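PDB 2QNU: type VI secretion system-associated protein TagF from Pseudomonas aeruginosa PAO1, which is associated with the type VI secretion system and probably takes part in controlling it. Local coordinates for residues B[31-36]-B[86-91]; B[55-60]-B[73-78]. All coordinates share one frame; numbering follows the deposited sequence.

How the contacts relate
Both contacts belong to the TagF N-terminal domain and meet at its antiparallel sheet, with centres about 11 Å apart. Contact 1 sets helix 23-44 against the loop that leads into strand 89-95 and, more lightly, the strand's start. Contact 2 pairs strands 58-62 and 71-77, a beta hairpin. Along the chain the order is 31-36, 55-60, 73-78, 86-91, so the hairpin falls between the two halves of contact 1. Strands 71-77 and 89-95 are sheet neighbours and join the contacts directly: Leu-89 N lies 2.9 Å from Met-77 O, a probable hydrogen bond. Pro-88 and Thr-90 also pack on Val-76. Helix 23-44 thus covers a sheet face that the hairpin helps to build.

Contact 1 (B[31-36]-B[86-91]); sequences AWLASG and YFPLTV
This is helix-on-sheet packing in the TagF N-terminal domain: Leu-33 of helix 23-44 sits against Phe-87, Pro-88 and Thr-90, where a loop runs into strand 89-95. Leu-33 does most of the touching. Its chi1 (-73°) sets CG anti to the carbonyl carbon, and chi2 (168°) then sends CD1 to the ring and CD2 to the proline. CD1 lies 3.7 Å from CE2 of Phe-87. Nearer the helix, CB of Leu-33 meets CZ of Phe-87, also at 3.7 Å. The CZ and CE2 end of the ring thus meets the leucine at both CB and CD1, the two side chains lying at a slant to each other. The ring takes CD1 obliquely. Phe-87 reaches the helix because CG is anti to its backbone N (chi1 -156°), which brings the end of the ring nearer than its CB.

The second methyl, CD2 of Leu-33, lies 4.1 Å from CG of Pro-88. These two side chains run past each other in opposite directions. The same proline puts CD over one face of the Phe-87 ring, displaced towards the rim. Thr-90 is more distant, with OG1 4.4 Å from CD1 of Leu-33. That hydroxyl is not left to the leucine: it is hydrogen-bonded to NE1 of Trp-29, four residues before Leu-33 in helix 23-44. Ala-34 adds a looser touch, its N 4.3 Å from CE1 of Phe-87. Beyond the two segments, Phe-87 makes an edge-to-face contact with Phe-16, and Pro-88 touches Tyr-52 of helix 48-53.

No hydrogen bond links 31-36 to 86-91. The helix is held here by apolar packing of a branched leucine against an aromatic ring and a proline. A directional link lies close by, from Trp-29 to Thr-90, and satisfies a buried polar group beside this apolar surface.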
ATOM      1  N   ALA B  31      16.190  18.132  13.680  1.00 38.66           N
ATOM      2  CA  ALA B  31      15.218  18.470  14.716  1.00 37.59           C
ATOM      3  C   ALA B  31      14.436  17.231  15.073  1.00 37.69           C
ATOM      4  O   ALA B  31      14.108  16.978  16.232  1.00 37.21           O
ATOM      5  CB  ALA B  31      14.321  19.556  14.219  1.00 38.73           C
ATOM      6  N   TRP B  32      14.145  16.418  14.073  1.00 36.62           N
ATOM      7  CA  TRP B  32      13.408  15.209  14.344  1.00 36.32           C
ATOM      8  C   TRP B  32      14.297  14.228  15.136  1.00 35.80           C
ATOM      9  O   TRP B  32      13.810  13.611  16.053  1.00 35.45           O
ATOM     10  CB  TRP B  32      12.823  14.534  13.059  1.00 36.43           C
ATOM     11  CG  TRP B  32      12.220  13.142  13.333  1.00 33.99           C
ATOM     12  CD1 TRP B  32      11.029  12.848  13.925  1.00 32.58           C
ATOM     13  CD2 TRP B  32      12.882  11.892  13.122  1.00 32.11           C
ATOM     14  NE1 TRP B  32      10.880  11.490  14.071  1.00 32.38           N
ATOM     15  CE2 TRP B  32      12.021  10.881  13.583  1.00 34.33           C
ATOM     16  CE3 TRP B  32      14.138  11.548  12.623  1.00 33.14           C
ATOM     17  CZ2 TRP B  32      12.349   9.533  13.501  1.00 36.64           C
ATOM     18  CZ3 TRP B  32      14.482  10.199  12.531  1.00 35.25           C
ATOM     19  CH2 TRP B  32      13.603   9.206  12.974  1.00 37.37           C
ATOM     20  N   LEU B  33      15.567  14.041  14.777  1.00 36.67           N
ATOM     21  CA  LEU B  33      16.439  13.125  15.577  1.00 35.72           C
ATOM     22  C   LEU B  33      16.639  13.627  16.969  1.00 35.18           C
ATOM     23  O   LEU B  33      16.500  12.878  17.903  1.00 35.32           O
ATOM     24  CB  LEU B  33      17.837  12.975  14.965  1.00 36.49           C
ATOM     25  CG  LEU B  33      17.880  12.143  13.724  1.00 36.26           C
ATOM     26  CD1 LEU B  33      19.230  12.324  13.072  1.00 40.60           C
ATOM     27  CD2 LEU B  33      17.622  10.717  14.034  1.00 38.87           C
ATOM     28  N   ALA B  34      16.923  14.910  17.105  1.00 34.94           N
ATOM     29  CA  ALA B  34      17.107  15.502  18.401  1.00 36.01           C
ATOM     30  C   ALA B  34      15.916  15.346  19.363  1.00 36.92           C
ATOM     31  O   ALA B  34      16.118  15.105  20.564  1.00 34.81           O
ATOM     32  CB  ALA B  34      17.456  16.963  18.240  1.00 36.59           C
ATOM     33  N   SER B  35      14.688  15.511  18.852  1.00 36.74           N
ATOM     34  CA  SER B  35      13.453  15.359  19.652  1.00 36.92           C
ATOM     35  C   SER B  35      13.312  13.933  20.121  1.00 35.96           C
ATOM     36  O   SER B  35      12.889  13.662  21.255  1.00 34.87           O
ATOM     37  CB  SER B  35      12.181  15.704  18.791  1.00 38.64           C
ATOM     38  OG  SER B  35      12.311  16.965  18.155  1.00 40.60           O
ATOM     39  N   GLY B  36      13.613  13.023  19.204  1.00 36.88           N
ATOM     40  CA  GLY B  36      13.571  11.594  19.443  1.00 37.52           C
ATOM     41  C   GLY B  36      14.597  11.174  20.488  1.00 38.06           C
ATOM     42  O   GLY B  36      14.321  10.293  21.309  1.00 38.16           O
ATOM     43  N   TYR B  86      26.861  11.612  21.883  1.00 41.43           N
ATOM     44  CA  TYR B  86      26.037  10.699  21.064  1.00 40.67           C
ATOM     45  C   TYR B  86      25.100  11.384  20.050  1.00 40.74           C
ATOM     46  O   TYR B  86      24.308  12.250  20.412  1.00 40.17           O
ATOM     47  CB  TYR B  86      25.243   9.780  22.000  1.00 41.64           C
ATOM     48  CG  TYR B  86      26.166   8.987  22.877  1.00 42.60           C
ATOM     49  CD1 TYR B  86      26.916   7.953  22.322  1.00 41.09           C
ATOM     50  CD2 TYR B  86      26.346   9.304  24.243  1.00 43.88           C
ATOM     51  CE1 TYR B  86      27.794   7.225  23.069  1.00 44.31           C
ATOM     52  CE2 TYR B  86      27.226   8.587  25.008  1.00 44.02           C
ATOM     53  CZ  TYR B  86      27.956   7.537  24.413  1.00 46.57           C
ATOM     54  OH  TYR B  86      28.862   6.774  25.099  1.00 43.08           O
ATOM     55  N   PHE B  87      25.196  10.997  18.771  1.00 38.95           N
ATOM     56  CA  PHE B  87      24.220  11.362  17.762  1.00 37.82           C
ATOM     57  C   PHE B  87      24.294  10.408  16.599  1.00 37.24           C
ATOM     58  O   PHE B  87      25.388   9.996  16.225  1.00 37.79           O
ATOM     59  CB  PHE B  87      24.486  12.770  17.238  1.00 37.56           C
ATOM     60  CG  PHE B  87      23.302  13.410  16.676  1.00 39.45           C
ATOM     61  CD1 PHE B  87      22.335  13.989  17.525  1.00 39.20           C
ATOM     62  CD2 PHE B  87      23.089  13.453  15.270  1.00 38.80           C
ATOM     63  CE1 PHE B  87      21.233  14.599  16.988  1.00 38.17           C
ATOM     64  CE2 PHE B  87      21.992  14.075  14.754  1.00 38.66           C
ATOM     65  CZ  PHE B  87      21.058  14.634  15.610  1.00 39.11           C
ATOM     66  N   PRO B  88      23.134  10.007  16.020  1.00 36.34           N
ATOM     67  CA  PRO B  88      23.208   9.084  14.886  1.00 35.55           C
ATOM     68  C   PRO B  88      23.979   9.607  13.689  1.00 33.54           C
ATOM     69  O   PRO B  88      24.198  10.784  13.545  1.00 31.56           O
ATOM     70  CB  PRO B  88      21.738   8.884  14.509  1.00 35.21           C
ATOM     71  CG  PRO B  88      21.022   9.058  15.731  1.00 36.61           C
ATOM     72  CD  PRO B  88      21.748  10.174  16.477  1.00 36.04           C
ATOM     73  N   LEU B  89      24.382   8.690  12.840  1.00 34.73           N
ATOM     74  CA  LEU B  89      25.007   9.039  11.546  1.00 34.67           C
ATOM     75  C   LEU B  89      24.077   8.512  10.472  1.00 34.31           C
ATOM     76  O   LEU B  89      23.658   7.354  10.481  1.00 34.77           O
ATOM     77  CB  LEU B  89      26.357   8.349  11.408  1.00 34.75           C
ATOM     78  CG  LEU B  89      27.140   8.518  10.074  1.00 34.01           C
ATOM     79  CD1 LEU B  89      27.529   9.950   9.879  1.00 34.02           C
ATOM     80  CD2 LEU B  89      28.374   7.685  10.161  1.00 36.41           C
ATOM     81  N   THR B  90      23.767   9.363   9.528  1.00 35.12           N
ATOM     82  CA  THR B  90      22.837   9.008   8.495  1.00 35.34           C
ATOM     83  C   THR B  90      23.511   9.195   7.175  1.00 34.03           C
ATOM     84  O   THR B  90      24.150  10.193   6.989  1.00 33.55           O
ATOM     85  CB  THR B  90      21.577   9.963   8.556  1.00 35.25           C
ATOM     86  OG1 THR B  90      21.040   9.930   9.863  1.00 39.60           O
ATOM     87  CG2 THR B  90      20.510   9.537   7.577  1.00 36.20           C
ATOM     88  N   VAL B  91      23.351   8.223   6.288  1.00 35.21           N
ATOM     89  CA  VAL B  91      23.590   8.415   4.850  1.00 35.97           C
ATOM     90  C   VAL B  91      22.206   8.457   4.150  1.00 36.44           C
ATOM     91  O   VAL B  91      21.356   7.561   4.350  1.00 35.02           O
ATOM     92  CB  VAL B  91      24.435   7.278   4.304  1.00 37.78           C
ATOM     93  CG1 VAL B  91      24.550   7.329   2.758  1.00 37.96           C
ATOM     94  CG2 VAL B  91      25.815   7.291   4.996  1.00 38.28           C
TER

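Contact 2 (B[55-60]-B[73-78]); sequences SPLWRF and TGVVMP
Trp-58 and Val-76 form an antiparallel hydrogen-bonded pair in the hairpin of strands 58-62 and 71-77. Trp-58 N gives to Val-76 O at 3.1 Å, and Val-76 N gives to Trp-58 O at 2.9 Å. The next hydrogen-bonded pair, Phe-60 with Gly-74, repeats the exchange. Phe-60 N reaches Gly-74 O at 2.9 Å, from above the carbonyl plane. Phe-60 O accepts twice, from Gly-74 N at 3.0 Å and from Thr-73 OG1 at 2.8 Å. The threonine hydroxyl, anti to its own N (chi1 -169°), thus doubles the grip on this carbonyl.

The Phe-60 ring lies over Gly-74, whose CA makes a CH-pi contact 4.0 Å from the ring centroid. CG of Phe-60 stands between the backbone N and carbonyl carbon (chi1 62°), bringing the ring across the neighbouring strand. Between the two pairs, Arg-59 lies alongside Val-75 in a non-hydrogen-bonded pair. On the far side of the Trp-58 pair, Leu-57 CG packs 3.6 Å from CG of selenomethionine Met-77.

Other polar ends are satisfied outside. Arg-59 NE forms a salt bridge with Glu-116, Trp-58 NE1 bonds to Phe-210 O, and Ser-55 OG bonds to Tyr-52 O. Val-75 and Arg-59 face helix 110-121, while Phe-60 meets Trp-29 of helix 23-44. Strands 180-185 and 89-95 flank the hairpin in the sheet.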
ATOM      1  N   SER B  55      21.430  -0.911  19.297  1.00 38.28           N
ATOM      2  CA  SER B  55      20.233  -0.841  18.518  1.00 36.36           C
ATOM      3  C   SER B  55      20.589  -1.026  17.025  1.00 36.91           C
ATOM      4  O   SER B  55      21.743  -0.811  16.616  1.00 35.29           O
ATOM      5  CB  SER B  55      19.535   0.504  18.731  1.00 37.45           C
ATOM      6  OG  SER B  55      20.393   1.570  18.392  1.00 36.85           O
ATOM      7  N   PRO B  56      19.600  -1.431  16.208  1.00 37.01           N
ATOM      8  CA  PRO B  56      19.815  -1.649  14.775  1.00 36.08           C
ATOM      9  C   PRO B  56      20.181  -0.458  13.934  1.00 35.50           C
ATOM     10  O   PRO B  56      20.026   0.735  14.291  1.00 33.50           O
ATOM     11  CB  PRO B  56      18.460  -2.144  14.278  1.00 36.21           C
ATOM     12  CG  PRO B  56      17.830  -2.715  15.499  1.00 37.12           C
ATOM     13  CD  PRO B  56      18.222  -1.758  16.587  1.00 36.32           C
ATOM     14  N   LEU B  57      20.698  -0.819  12.766  1.00 36.42           N
ATOM     15  CA  LEU B  57      20.783   0.124  11.683  1.00 35.44           C
ATOM     16  C   LEU B  57      19.422   0.010  10.991  1.00 35.53           C
ATOM     17  O   LEU B  57      18.943  -1.141  10.742  1.00 35.43           O
ATOM     18  CB  LEU B  57      21.925  -0.250  10.732  1.00 36.15           C
ATOM     19  CG  LEU B  57      23.316   0.216  11.216  1.00 37.57           C
ATOM     20  CD1 LEU B  57      23.811  -0.608  12.429  1.00 38.64           C
ATOM     21  CD2 LEU B  57      24.282   0.149  10.078  1.00 37.36           C
ATOM     22  N   TRP B  58      18.773   1.182  10.793  1.00 35.28           N
ATOM     23  CA  TRP B  58      17.495   1.258  10.141  1.00 34.42           C
ATOM     24  C   TRP B  58      17.624   1.866   8.749  1.00 32.91           C
ATOM     25  O   TRP B  58      18.064   2.960   8.550  1.00 34.29           O
ATOM     26  CB  TRP B  58      16.524   2.038  10.998  1.00 33.74           C
ATOM     27  CG  TRP B  58      16.229   1.352  12.266  1.00 31.59           C
ATOM     28  CD1 TRP B  58      16.711   1.671  13.487  1.00 32.55           C
ATOM     29  CD2 TRP B  58      15.348   0.262  12.451  1.00 34.14           C
ATOM     30  NE1 TRP B  58      16.208   0.811  14.444  1.00 33.62           N
ATOM     31  CE2 TRP B  58      15.344  -0.046  13.836  1.00 35.39           C
ATOM     32  CE3 TRP B  58      14.497  -0.445  11.601  1.00 34.98           C
ATOM     33  CZ2 TRP B  58      14.578  -1.067  14.368  1.00 36.66           C
ATOM     34  CZ3 TRP B  58      13.777  -1.483  12.117  1.00 35.93           C
ATOM     35  CH2 TRP B  58      13.827  -1.793  13.491  1.00 36.60           C
ATOM     36  N   ARG B  59      17.227   1.085   7.791  1.00 33.68           N
ATOM     37  CA  ARG B  59      17.022   1.539   6.423  1.00 34.48           C
ATOM     38  C   ARG B  59      15.641   2.244   6.410  1.00 34.71           C
ATOM     39  O   ARG B  59      14.771   1.853   7.139  1.00 34.22           O
ATOM     40  CB  ARG B  59      16.942   0.331   5.532  1.00 33.06           C
ATOM     41  CG  ARG B  59      18.144  -0.563   5.620  1.00 31.91           C
ATOM     42  CD  ARG B  59      17.925  -1.906   5.004  1.00 35.80           C
ATOM     43  NE  ARG B  59      19.084  -2.787   5.250  1.00 38.69           N
ATOM     44  CZ  ARG B  59      19.203  -4.025   4.771  1.00 40.27           C
ATOM     45  NH1 ARG B  59      18.294  -4.515   3.944  1.00 44.22           N
ATOM     46  NH2 ARG B  59      20.263  -4.752   5.053  1.00 42.59           N
ATOM     47  N   PHE B  60      15.501   3.299   5.626  1.00 34.46           N
ATOM     48  CA  PHE B  60      14.270   4.004   5.562  1.00 34.96           C
ATOM     49  C   PHE B  60      13.936   4.566   4.177  1.00 34.50           C
ATOM     50  O   PHE B  60      14.802   4.843   3.366  1.00 33.04           O
ATOM     51  CB  PHE B  60      14.270   5.142   6.586  1.00 35.61           C
ATOM     52  CG  PHE B  60      15.341   6.179   6.351  1.00 37.15           C
ATOM     53  CD1 PHE B  60      15.140   7.238   5.465  1.00 35.31           C
ATOM     54  CD2 PHE B  60      16.535   6.126   7.055  1.00 37.11           C
ATOM     55  CE1 PHE B  60      16.122   8.191   5.273  1.00 36.03           C
ATOM     56  CE2 PHE B  60      17.525   7.047   6.864  1.00 35.23           C
ATOM     57  CZ  PHE B  60      17.353   8.077   5.991  1.00 37.31           C
ATOM     58  N   THR B  73      15.540   8.504   1.059  1.00 38.31           N
ATOM     59  CA  THR B  73      15.849   7.124   1.403  1.00 37.71           C
ATOM     60  C   THR B  73      17.287   7.027   1.931  1.00 37.75           C
ATOM     61  O   THR B  73      18.117   7.881   1.648  1.00 36.58           O
ATOM     62  CB  THR B  73      15.651   6.197   0.228  1.00 38.53           C
ATOM     63  OG1 THR B  73      15.714   4.846   0.670  1.00 38.85           O
ATOM     64  CG2 THR B  73      16.682   6.428  -0.855  1.00 38.31           C
ATOM     65  N   GLY B  74      17.540   6.011   2.753  1.00 36.73           N
ATOM     66  CA  GLY B  74      18.849   5.899   3.361  1.00 36.83           C
ATOM     67  C   GLY B  74      18.939   4.896   4.473  1.00 34.13           C
ATOM     68  O   GLY B  74      18.126   3.979   4.568  1.00 33.84           O
ATOM     69  N   VAL B  75      19.985   5.059   5.264  1.00 34.31           N
ATOM     70  CA  VAL B  75      20.202   4.228   6.440  1.00 34.38           C
ATOM     71  C   VAL B  75      20.701   5.112   7.575  1.00 33.54           C
ATOM     72  O   VAL B  75      21.460   6.020   7.348  1.00 32.71           O
ATOM     73  CB  VAL B  75      21.188   3.072   6.194  1.00 34.89           C
ATOM     74  CG1 VAL B  75      21.237   2.147   7.438  1.00 35.40           C
ATOM     75  CG2 VAL B  75      20.822   2.265   4.959  1.00 32.67           C
ATOM     76  N   VAL B  76      20.229   4.863   8.790  1.00 33.47           N
ATOM     77  CA  VAL B  76      20.696   5.623   9.948  1.00 34.39           C
ATOM     78  C   VAL B  76      21.223   4.634  10.981  1.00 34.02           C
ATOM     79  O   VAL B  76      20.671   3.545  11.140  1.00 33.36           O
ATOM     80  CB  VAL B  76      19.616   6.511  10.610  1.00 35.96           C
ATOM     81  CG1 VAL B  76      18.337   5.741  10.947  1.00 34.21           C
ATOM     82  CG2 VAL B  76      20.148   7.158  11.884  1.00 35.98           C
HETATM   83  N   MSE B  77      22.334   5.007  11.629  1.00 36.44           N
HETATM   84  CA  MSE B  77      23.021   4.174  12.636  1.00 37.84           C
HETATM   85  C   MSE B  77      23.378   4.951  13.888  1.00 35.63           C
HETATM   86  O   MSE B  77      23.863   6.037  13.774  1.00 33.73           O
HETATM   87  CB  MSE B  77      24.355   3.682  12.018  1.00 36.44           C
HETATM   88  CG  MSE B  77      25.169   2.780  12.981  1.00 40.94           C
HETATM   89 SE   MSE B  77      27.003   2.366  12.244  1.00 49.45          SE
HETATM   90  CE  MSE B  77      27.797   4.040  12.610  1.00 41.43           C
ATOM     91  N   PRO B  78      23.213   4.367  15.086  1.00 37.86           N
ATOM     92  CA  PRO B  78      23.720   5.043  16.294  1.00 37.56           C
ATOM     93  C   PRO B  78      25.224   5.345  16.180  1.00 36.96           C
ATOM     94  O   PRO B  78      25.986   4.515  15.680  1.00 38.39           O
ATOM     95  CB  PRO B  78      23.465   4.036  17.427  1.00 37.82           C
ATOM     96  CG  PRO B  78      22.418   3.125  16.880  1.00 41.01           C
ATOM     97  CD  PRO B  78      22.542   3.089  15.401  1.00 38.25           C
TER